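Local coordinates for 3-oxoacyl-[acyl-carrier-protein] synthase (Arabidopsis thaliana, PDB 2IX4), which catalyses the condensation step of mitochondrial fatty acid synthesis, adding two carbons from malonyl-ACP to a growing acyl chain, at residues E259-H262 / A263-R266; T322-P325 / I326-V330; P232-A235 / S236-F239. All blocks are in the same frame, centred on the assembly; numbering follows the deposited sequence.

Contacts 2 and 3 adjoin, with centres about 12 Å apart, on one side of the chain's centre. Contact 1 lies on the opposite side, its centre about 40 Å from that of contact 2 and 42 Å from that of contact 3. Two probable hydrogen bonds tie the neighbours: S323 OG to R237 N at 2.8 Å and D328 OD2 to F239 N at 3.0 Å. Contact 2 is the closer to the chemistry: the T322 side chain comes within about 3 Å of those of H320 and H359, both predicted active-site residues, and about 7 Å of bound hexanoic acid. In contact 3, S236 is about 7 Å from H359, side chain to side chain.

Contact 1 of 3, residues E259-H262 / A263-R266; sequences EYEH and AKRR
One face of the Y260 ring carries the aliphatic end of K264: CE stands 3.6 Å from the ring centroid and 13° off the normal, a CH-pi contact over the centre. K264 NZ lies off-centre, 4.2 Å from that centroid, as a cation-pi partner. At the ring's hydroxyl end, water 1 bridges Y260 OH and K264 NZ. The H262 ring meets R266 obliquely, its CE1 4.1 Å from R266 CD; the polar ends of both side chains go instead to E258.

K264 bends at chi3 (-72°), which brings NZ to the salt bridge with E261 OE2 at 3.2 Å, the amino group coming from above the carboxylate plane. With an alanine in place of the tyrosine, the K264 chain would lose the face it lies on, and NZ would probably be freer to turn away from E261.

Helix 260-265 directly follows strand 251-259, far from the active site; Y260 and A263 touch V4 of strand 3-12. E259, its N-cap, takes H262 N on OE1 at 2.8 Å and E261 N on OE2 at 3.0 Å. The E259 carboxylate would probably interact favourably with the helix dipole, and the E261 charge with the lysine's ammonium.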
ATOM      1  N   GLU A 259      -2.883 -17.864 -14.302  1.00 22.33           N
ATOM      2  CA  GLU A 259      -4.127 -18.365 -14.855  1.00 22.64           C
ATOM      3  C   GLU A 259      -3.981 -19.849 -15.207  1.00 22.72           C
ATOM      4  O   GLU A 259      -2.965 -20.270 -15.762  1.00 22.51           O
ATOM      5  CB  GLU A 259      -4.548 -17.516 -16.063  1.00 22.58           C
ATOM      6  CG  GLU A 259      -5.962 -17.773 -16.565  1.00 22.82           C
ATOM      7  CD  GLU A 259      -6.021 -18.925 -17.548  1.00 23.34           C
ATOM      8  OE1 GLU A 259      -5.053 -19.094 -18.321  1.00 23.57           O
ATOM      9  OE2 GLU A 259      -7.029 -19.665 -17.541  1.00 23.72           O
ATOM     10  N   TYR A 260      -5.009 -20.620 -14.861  1.00 22.94           N
ATOM     11  CA  TYR A 260      -4.989 -22.083 -14.927  1.00 23.38           C
ATOM     12  C   TYR A 260      -4.659 -22.648 -16.315  1.00 23.57           C
ATOM     13  O   TYR A 260      -3.810 -23.540 -16.441  1.00 23.42           O
ATOM     14  CB  TYR A 260      -6.319 -22.630 -14.384  1.00 23.65           C
ATOM     15  CG  TYR A 260      -6.434 -24.140 -14.272  1.00 24.11           C
ATOM     16  CD1 TYR A 260      -5.345 -24.928 -13.892  1.00 24.45           C
ATOM     17  CD2 TYR A 260      -7.653 -24.774 -14.512  1.00 24.51           C
ATOM     18  CE1 TYR A 260      -5.460 -26.308 -13.784  1.00 24.64           C
ATOM     19  CE2 TYR A 260      -7.781 -26.155 -14.405  1.00 24.95           C
ATOM     20  CZ  TYR A 260      -6.682 -26.913 -14.041  1.00 24.92           C
ATOM     21  OH  TYR A 260      -6.804 -28.277 -13.930  1.00 25.45           O
ATOM     22  N   GLU A 261      -5.311 -22.127 -17.350  1.00 23.83           N
ATOM     23  CA  GLU A 261      -5.055 -22.587 -18.723  1.00 24.31           C
ATOM     24  C   GLU A 261      -3.633 -22.265 -19.181  1.00 24.40           C
ATOM     25  O   GLU A 261      -3.003 -23.071 -19.871  1.00 24.50           O
ATOM     26  CB  GLU A 261      -6.080 -22.010 -19.708  1.00 24.38           C
ATOM     27  CG  GLU A 261      -7.520 -22.466 -19.463  1.00 25.19           C
ATOM     28  CD  GLU A 261      -7.702 -23.971 -19.579  1.00 26.37           C
ATOM     29  OE1 GLU A 261      -7.039 -24.603 -20.435  1.00 26.56           O
ATOM     30  OE2 GLU A 261      -8.518 -24.522 -18.813  1.00 27.03           O
ATOM     31  N   HIS A 262      -3.144 -21.089 -18.789  1.00 24.62           N
ATOM     32  CA  HIS A 262      -1.769 -20.667 -19.056  1.00 24.85           C
ATOM     33  C   HIS A 262      -0.766 -21.648 -18.438  1.00 24.88           C
ATOM     34  O   HIS A 262       0.199 -22.055 -19.092  1.00 24.70           O
ATOM     35  CB  HIS A 262      -1.542 -19.246 -18.517  1.00 24.91           C
ATOM     36  CG  HIS A 262      -0.211 -18.659 -18.877  1.00 25.58           C
ATOM     37  ND1 HIS A 262       0.922 -18.853 -18.113  1.00 26.24           N
ATOM     38  CD2 HIS A 262       0.168 -17.875 -19.915  1.00 25.71           C
ATOM     39  CE1 HIS A 262       1.940 -18.220 -18.668  1.00 26.02           C
ATOM     40  NE2 HIS A 262       1.509 -17.617 -19.761  1.00 25.54           N
ATOM     41  N   ALA A 263      -1.014 -22.030 -17.184  1.00 24.99           N
ATOM     42  CA  ALA A 263      -0.169 -22.990 -16.464  1.00 25.11           C
ATOM     43  C   ALA A 263      -0.165 -24.377 -17.108  1.00 25.21           C
ATOM     44  O   ALA A 263       0.891 -25.001 -17.242  1.00 24.97           O
ATOM     45  CB  ALA A 263      -0.601 -23.083 -14.999  1.00 25.04           C
ATOM     46  N   LYS A 264      -1.346 -24.851 -17.504  1.00 25.48           N
ATOM     47  CA  LYS A 264      -1.486 -26.178 -18.114  1.00 25.72           C
ATOM     48  C   LYS A 264      -0.805 -26.264 -19.475  1.00 25.79           C
ATOM     49  O   LYS A 264      -0.197 -27.284 -19.806  1.00 25.62           O
ATOM     50  CB  LYS A 264      -2.958 -26.576 -18.237  1.00 25.84           C
ATOM     51  CG  LYS A 264      -3.601 -27.030 -16.929  1.00 26.72           C
ATOM     52  CD  LYS A 264      -4.959 -27.682 -17.164  1.00 27.96           C
ATOM     53  CE  LYS A 264      -6.019 -26.662 -17.559  1.00 28.91           C
ATOM     54  NZ  LYS A 264      -7.311 -27.313 -17.912  1.00 30.08           N
ATOM     55  N   ARG A 265      -0.909 -25.186 -20.252  1.00 26.05           N
ATOM     56  CA  ARG A 265      -0.301 -25.099 -21.584  1.00 26.35           C
ATOM     57  C   ARG A 265       1.210 -25.325 -21.576  1.00 26.01           C
ATOM     58  O   ARG A 265       1.735 -26.046 -22.424  1.00 25.87           O
ATOM     59  CB  ARG A 265      -0.614 -23.744 -22.221  1.00 26.70           C
ATOM     60  CG  ARG A 265      -1.872 -23.726 -23.065  1.00 28.41           C
ATOM     61  CD  ARG A 265      -1.545 -23.833 -24.547  1.00 31.00           C
ATOM     62  NE  ARG A 265      -1.168 -22.541 -25.124  1.00 33.01           N
ATOM     63  CZ  ARG A 265      -0.768 -22.362 -26.383  1.00 34.08           C
ATOM     64  NH1 ARG A 265      -0.687 -23.390 -27.219  1.00 34.50           N
ATOM     65  NH2 ARG A 265      -0.449 -21.146 -26.810  1.00 34.94           N
ATOM     66  N   ARG A 266       1.897 -24.706 -20.618  1.00 25.64           N
ATOM     67  CA  ARG A 266       3.356 -24.788 -20.534  1.00 25.46           C
ATOM     68  C   ARG A 266       3.856 -25.963 -19.687  1.00 25.46           C
ATOM     69  O   ARG A 266       5.067 -26.133 -19.508  1.00 25.58           O
ATOM     70  CB  ARG A 266       3.946 -23.461 -20.041  1.00 25.32           C
ATOM     71  CG  ARG A 266       3.584 -23.081 -18.616  1.00 24.78           C
ATOM     72  CD  ARG A 266       4.117 -21.697 -18.294  1.00 23.38           C
ATOM     73  NE  ARG A 266       4.101 -21.413 -16.863  1.00 22.65           N
ATOM     74  CZ  ARG A 266       5.113 -21.652 -16.035  1.00 22.44           C
ATOM     75  NH1 ARG A 266       6.240 -22.194 -16.486  1.00 21.44           N
ATOM     76  NH2 ARG A 266       4.997 -21.349 -14.749  1.00 22.40           N
TER
HETATM   77  O   HOH W   1      -8.914 -28.806 -16.312  1.00 37.78           O

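Contact 2 of 3, residues T322-P325 / I326-V330; sequences TSTP and IGDAV
The passage from the loop after strand 316-318 into helix 325-339 is where D328, one turn into the helix, reaches back to the backbone of T322, S323 and T324. Its first torsion sets CG beside its own backbone N and anti to the carbonyl carbon (chi1 -66°), turning the carboxylate toward the preceding loop. The evidence is strongest at T324: T324 N donates to D328 OD1 at 3.1 Å with an N-H...O angle of 164°, meeting that oxygen from well above the carboxylate plane. In return D328 N donates to T324 O at 3.0 Å, so the two residues are joined in both directions.

S323 N lies 3.2 Å from both D328 OD1 and D328 OD2, and its bent bonds to them are weak, as is the 3.3 Å bond from T322 N to D328 OD1. Water 2 adds a firmer link, donating to D328 OD1 at 2.7 Å and accepting from T322 N at 3.0 Å.

This strand-loop-helix connection belongs to the thiolase-like fold of the condensing enzymes, and its loop carries H320, a predicted active-site residue. T322 also touches H359, likewise a predicted active-site residue; the loop backbone held by D328 is therefore probably second shell to H320 and H359.

The strongest partner of D328 OD2 lies outside the segments, at F239 N, and R243 donates to T324 O and P325 O, with a long, weak ion pair to D328. These donors are likely to favour the charged carboxylate and to offset the closeness of two acceptors, D328 OD1 and T324 O, at 3.2 Å. Further along, A329 CB lies 3.7 Å from P325 O.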
ATOM      1  N   THR A 322      -1.532 -14.037  17.000  1.00 21.09           N
ATOM      2  CA  THR A 322      -0.194 -13.473  17.134  1.00 21.02           C
ATOM      3  C   THR A 322       0.419 -13.675  18.521  1.00 21.11           C
ATOM      4  O   THR A 322       1.557 -13.270  18.754  1.00 21.06           O
ATOM      5  CB  THR A 322      -0.212 -11.956  16.841  1.00 21.28           C
ATOM      6  OG1 THR A 322      -1.078 -11.299  17.778  1.00 20.64           O
ATOM      7  CG2 THR A 322      -0.708 -11.683  15.429  1.00 21.03           C
ATOM      8  N   SER A 323      -0.332 -14.309  19.424  1.00 21.08           N
ATOM      9  CA  SER A 323       0.055 -14.492  20.836  1.00 21.05           C
ATOM     10  C   SER A 323      -0.345 -13.285  21.696  1.00 21.18           C
ATOM     11  O   SER A 323       0.403 -12.857  22.581  1.00 21.15           O
ATOM     12  CB  SER A 323       1.548 -14.824  20.992  1.00 21.00           C
ATOM     13  OG  SER A 323       1.836 -15.298  22.297  1.00 20.55           O
ATOM     14  N   THR A 324      -1.533 -12.750  21.423  0.50 21.28           N
ATOM     15  CA  THR A 324      -2.067 -11.617  22.172  0.50 21.41           C
ATOM     16  C   THR A 324      -3.331 -12.029  22.918  0.50 21.41           C
ATOM     17  O   THR A 324      -4.195 -12.697  22.344  0.50 21.40           O
ATOM     18  CB  THR A 324      -2.367 -10.417  21.250  0.50 21.54           C
ATOM     19  OG1 THR A 324      -3.306 -10.807  20.238  0.50 21.71           O
ATOM     20  CG2 THR A 324      -1.090  -9.932  20.587  0.50 21.52           C
ATOM     21  N   PRO A 325      -3.437 -11.647  24.207  1.00 21.37           N
ATOM     22  CA  PRO A 325      -4.589 -12.007  25.053  1.00 21.55           C
ATOM     23  C   PRO A 325      -5.966 -11.805  24.414  1.00 21.79           C
ATOM     24  O   PRO A 325      -6.755 -12.751  24.365  1.00 21.91           O
ATOM     25  CB  PRO A 325      -4.421 -11.103  26.278  1.00 21.36           C
ATOM     26  CG  PRO A 325      -2.959 -10.919  26.386  1.00 21.37           C
ATOM     27  CD  PRO A 325      -2.449 -10.855  24.970  1.00 21.40           C
ATOM     28  N   ILE A 326      -6.247 -10.598  23.926  1.00 21.96           N
ATOM     29  CA  ILE A 326      -7.555 -10.298  23.332  1.00 22.08           C
ATOM     30  C   ILE A 326      -7.662 -10.893  21.926  1.00 21.90           C
ATOM     31  O   ILE A 326      -8.597 -11.639  21.631  1.00 21.83           O
ATOM     32  CB  ILE A 326      -7.854  -8.773  23.327  1.00 22.18           C
ATOM     33  CG1 ILE A 326      -8.142  -8.291  24.753  1.00 22.69           C
ATOM     34  CG2 ILE A 326      -9.028  -8.442  22.406  1.00 22.15           C
ATOM     35  CD1 ILE A 326      -8.077  -6.781  24.937  1.00 24.17           C
ATOM     36  N   GLY A 327      -6.682 -10.581  21.084  1.00 21.92           N
ATOM     37  CA  GLY A 327      -6.676 -10.988  19.680  1.00 21.91           C
ATOM     38  C   GLY A 327      -6.912 -12.464  19.425  1.00 21.78           C
ATOM     39  O   GLY A 327      -7.749 -12.823  18.595  1.00 21.79           O
ATOM     40  N   ASP A 328      -6.173 -13.317  20.133  1.00 21.56           N
ATOM     41  CA  ASP A 328      -6.247 -14.767  19.921  1.00 21.45           C
ATOM     42  C   ASP A 328      -7.622 -15.323  20.281  1.00 21.32           C
ATOM     43  O   ASP A 328      -8.167 -16.157  19.555  1.00 21.40           O
ATOM     44  CB  ASP A 328      -5.162 -15.496  20.722  1.00 21.33           C
ATOM     45  CG  ASP A 328      -3.754 -15.177  20.241  1.00 21.28           C
ATOM     46  OD1 ASP A 328      -3.550 -14.135  19.584  1.00 21.54           O
ATOM     47  OD2 ASP A 328      -2.842 -15.977  20.532  1.00 21.11           O
ATOM     48  N   ALA A 329      -8.163 -14.850  21.401  1.00 21.01           N
ATOM     49  CA  ALA A 329      -9.483 -15.249  21.882  1.00 20.89           C
ATOM     50  C   ALA A 329     -10.587 -14.837  20.910  1.00 20.84           C
ATOM     51  O   ALA A 329     -11.511 -15.611  20.646  1.00 21.18           O
ATOM     52  CB  ALA A 329      -9.741 -14.661  23.260  1.00 20.80           C
ATOM     53  N   VAL A 330     -10.485 -13.616  20.388  1.00 20.67           N
ATOM     54  CA  VAL A 330     -11.443 -13.090  19.415  1.00 20.41           C
ATOM     55  C   VAL A 330     -11.474 -13.960  18.156  1.00 20.20           C
ATOM     56  O   VAL A 330     -12.546 -14.336  17.684  1.00 20.22           O
ATOM     57  CB  VAL A 330     -11.149 -11.604  19.065  1.00 20.49           C
ATOM     58  CG1 VAL A 330     -11.940 -11.160  17.848  1.00 20.38           C
ATOM     59  CG2 VAL A 330     -11.464 -10.700  20.254  1.00 20.16           C
TER
HETATM   60  O   HOH W   2      -4.082 -12.510  17.488  1.00 20.97           O

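Contact 3 of 3, residues P232-A235 / S236-F239; sequences PQEA and SRPF
R237 grips the backbone oxygen of E234 side-on with two hydrogen bonds: NE and NH2 of R237 each lie 2.9 Å from E234 O. That oxygen is only 9° out of the guanidinium plane, so both N-H groups meet it at the group's edge. The two donors use it differently. NH2 approaches in the carbonyl plane, on a lone pair, whereas NE arrives nearly in line with the C=O bond. The arginine chain is bent at chi3 (60°), which folds the guanidinium back along the chain toward E234 and lets both nitrogens reach the one oxygen. Within 232-235, A235 N donates to P232 O at 3.0 Å, closing the 3-10 turn. Beyond the two segments, S236 OG donates to K354 O.

Ionic interactions are weaker across the contact. E234 OE1 stands 3.9 Å from R237 NH2, a long salt bridge, with the carboxylate and guanidinium planes turned 56° apart. Each charge has another mate: E234 OE1 pairs with K388, and R237 NH1 with D240.

Van der Waals contact accompanies the bonds. R237 NH2 lies 3.3 Å from E234 CB and 3.8 Å from E234 CG; the two side chains cross at an angle, with NH2 nearest to CB. A235 leans on V61 of strand 61-63.

Taken together, an arginine three residues after the last residue of the 3-10 segment clasps that residue's carbonyl, E234 O, and so ties its own side chain back to the end of the segment. In this ketosynthase the arrangement belongs to the long loop between helix 212-220 and strand 251-259, which skirts the active-site region.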
ATOM      1  N   PRO A 232      13.453 -16.658  25.478  1.00 25.42           N
ATOM      2  CA  PRO A 232      12.953 -16.252  24.155  1.00 25.52           C
ATOM      3  C   PRO A 232      12.165 -17.328  23.394  1.00 25.60           C
ATOM      4  O   PRO A 232      11.158 -17.011  22.761  1.00 25.50           O
ATOM      5  CB  PRO A 232      14.232 -15.874  23.386  1.00 25.51           C
ATOM      6  CG  PRO A 232      15.358 -16.450  24.172  1.00 25.74           C
ATOM      7  CD  PRO A 232      14.907 -16.439  25.592  1.00 25.51           C
ATOM      8  N   GLN A 233      12.610 -18.580  23.471  1.00 25.82           N
ATOM      9  CA  GLN A 233      11.964 -19.686  22.755  1.00 26.10           C
ATOM     10  C   GLN A 233      10.530 -19.951  23.226  1.00 26.01           C
ATOM     11  O   GLN A 233       9.780 -20.690  22.582  1.00 26.11           O
ATOM     12  CB  GLN A 233      12.805 -20.963  22.868  1.00 26.21           C
ATOM     13  CG  GLN A 233      14.141 -20.895  22.145  1.00 27.32           C
ATOM     14  CD  GLN A 233      14.026 -21.218  20.666  1.00 28.64           C
ATOM     15  OE1 GLN A 233      13.880 -22.378  20.279  1.00 29.17           O
ATOM     16  NE2 GLN A 233      14.102 -20.188  19.830  1.00 29.80           N
ATOM     17  N   GLU A 234      10.155 -19.334  24.344  1.00 25.84           N
ATOM     18  CA  GLU A 234       8.822 -19.494  24.913  1.00 25.78           C
ATOM     19  C   GLU A 234       7.998 -18.203  24.891  1.00 25.16           C
ATOM     20  O   GLU A 234       6.913 -18.144  25.474  1.00 25.12           O
ATOM     21  CB  GLU A 234       8.928 -20.051  26.336  1.00 26.14           C
ATOM     22  CG  GLU A 234       9.259 -21.544  26.372  1.00 28.02           C
ATOM     23  CD  GLU A 234       9.674 -22.030  27.742  1.00 30.29           C
ATOM     24  OE1 GLU A 234       8.953 -21.750  28.726  1.00 31.73           O
ATOM     25  OE2 GLU A 234      10.723 -22.706  27.833  1.00 31.91           O
ATOM     26  N   ALA A 235       8.506 -17.187  24.193  1.00 24.43           N
ATOM     27  CA  ALA A 235       7.893 -15.856  24.170  1.00 23.75           C
ATOM     28  C   ALA A 235       6.639 -15.753  23.307  1.00 23.26           C
ATOM     29  O   ALA A 235       5.712 -15.007  23.638  1.00 23.29           O
ATOM     30  CB  ALA A 235       8.917 -14.811  23.746  1.00 23.71           C
ATOM     31  N   SER A 236       6.622 -16.488  22.199  1.00 22.72           N
ATOM     32  CA  SER A 236       5.491 -16.484  21.276  1.00 22.02           C
ATOM     33  C   SER A 236       4.682 -17.757  21.487  1.00 21.61           C
ATOM     34  O   SER A 236       5.155 -18.861  21.209  1.00 21.29           O
ATOM     35  CB  SER A 236       5.978 -16.363  19.826  1.00 22.12           C
ATOM     36  OG  SER A 236       4.894 -16.205  18.925  1.00 22.02           O
ATOM     37  N   ARG A 237       3.466 -17.593  21.998  1.00 21.28           N
ATOM     38  CA  ARG A 237       2.639 -18.724  22.411  1.00 20.93           C
ATOM     39  C   ARG A 237       1.168 -18.505  22.050  1.00 20.58           C
ATOM     40  O   ARG A 237       0.342 -18.257  22.932  1.00 20.14           O
ATOM     41  CB  ARG A 237       2.804 -18.983  23.916  1.00 21.23           C
ATOM     42  CG  ARG A 237       2.699 -17.736  24.791  1.00 21.88           C
ATOM     43  CD  ARG A 237       2.946 -18.038  26.255  1.00 23.94           C
ATOM     44  NE  ARG A 237       4.271 -18.605  26.457  1.00 25.45           N
ATOM     45  CZ  ARG A 237       4.517 -19.771  27.043  1.00 25.91           C
ATOM     46  NH1 ARG A 237       3.528 -20.516  27.530  1.00 26.47           N
ATOM     47  NH2 ARG A 237       5.768 -20.183  27.158  1.00 26.31           N
ATOM     48  N   PRO A 238       0.835 -18.599  20.746  1.00 20.23           N
ATOM     49  CA  PRO A 238      -0.547 -18.374  20.325  1.00 20.12           C
ATOM     50  C   PRO A 238      -1.520 -19.323  21.028  1.00 20.00           C
ATOM     51  O   PRO A 238      -1.227 -20.511  21.171  1.00 20.05           O
ATOM     52  CB  PRO A 238      -0.509 -18.666  18.821  1.00 20.10           C
ATOM     53  CG  PRO A 238       0.918 -18.464  18.425  1.00 20.08           C
ATOM     54  CD  PRO A 238       1.710 -18.932  19.607  1.00 20.12           C
ATOM     55  N   PHE A 239      -2.650 -18.779  21.481  1.00 20.08           N
ATOM     56  CA  PHE A 239      -3.725 -19.536  22.152  1.00 19.95           C
ATOM     57  C   PHE A 239      -3.419 -20.019  23.585  1.00 20.12           C
ATOM     58  O   PHE A 239      -4.274 -20.643  24.223  1.00 20.07           O
ATOM     59  CB  PHE A 239      -4.211 -20.721  21.294  1.00 19.90           C
ATOM     60  CG  PHE A 239      -4.716 -20.341  19.920  1.00 19.87           C
ATOM     61  CD1 PHE A 239      -4.152 -20.915  18.783  1.00 19.48           C
ATOM     62  CD2 PHE A 239      -5.767 -19.438  19.761  1.00 19.32           C
ATOM     63  CE1 PHE A 239      -4.617 -20.589  17.509  1.00 18.89           C
ATOM     64  CE2 PHE A 239      -6.238 -19.105  18.489  1.00 18.93           C
ATOM     65  CZ  PHE A 239      -5.662 -19.684  17.362  1.00 18.94           C
TER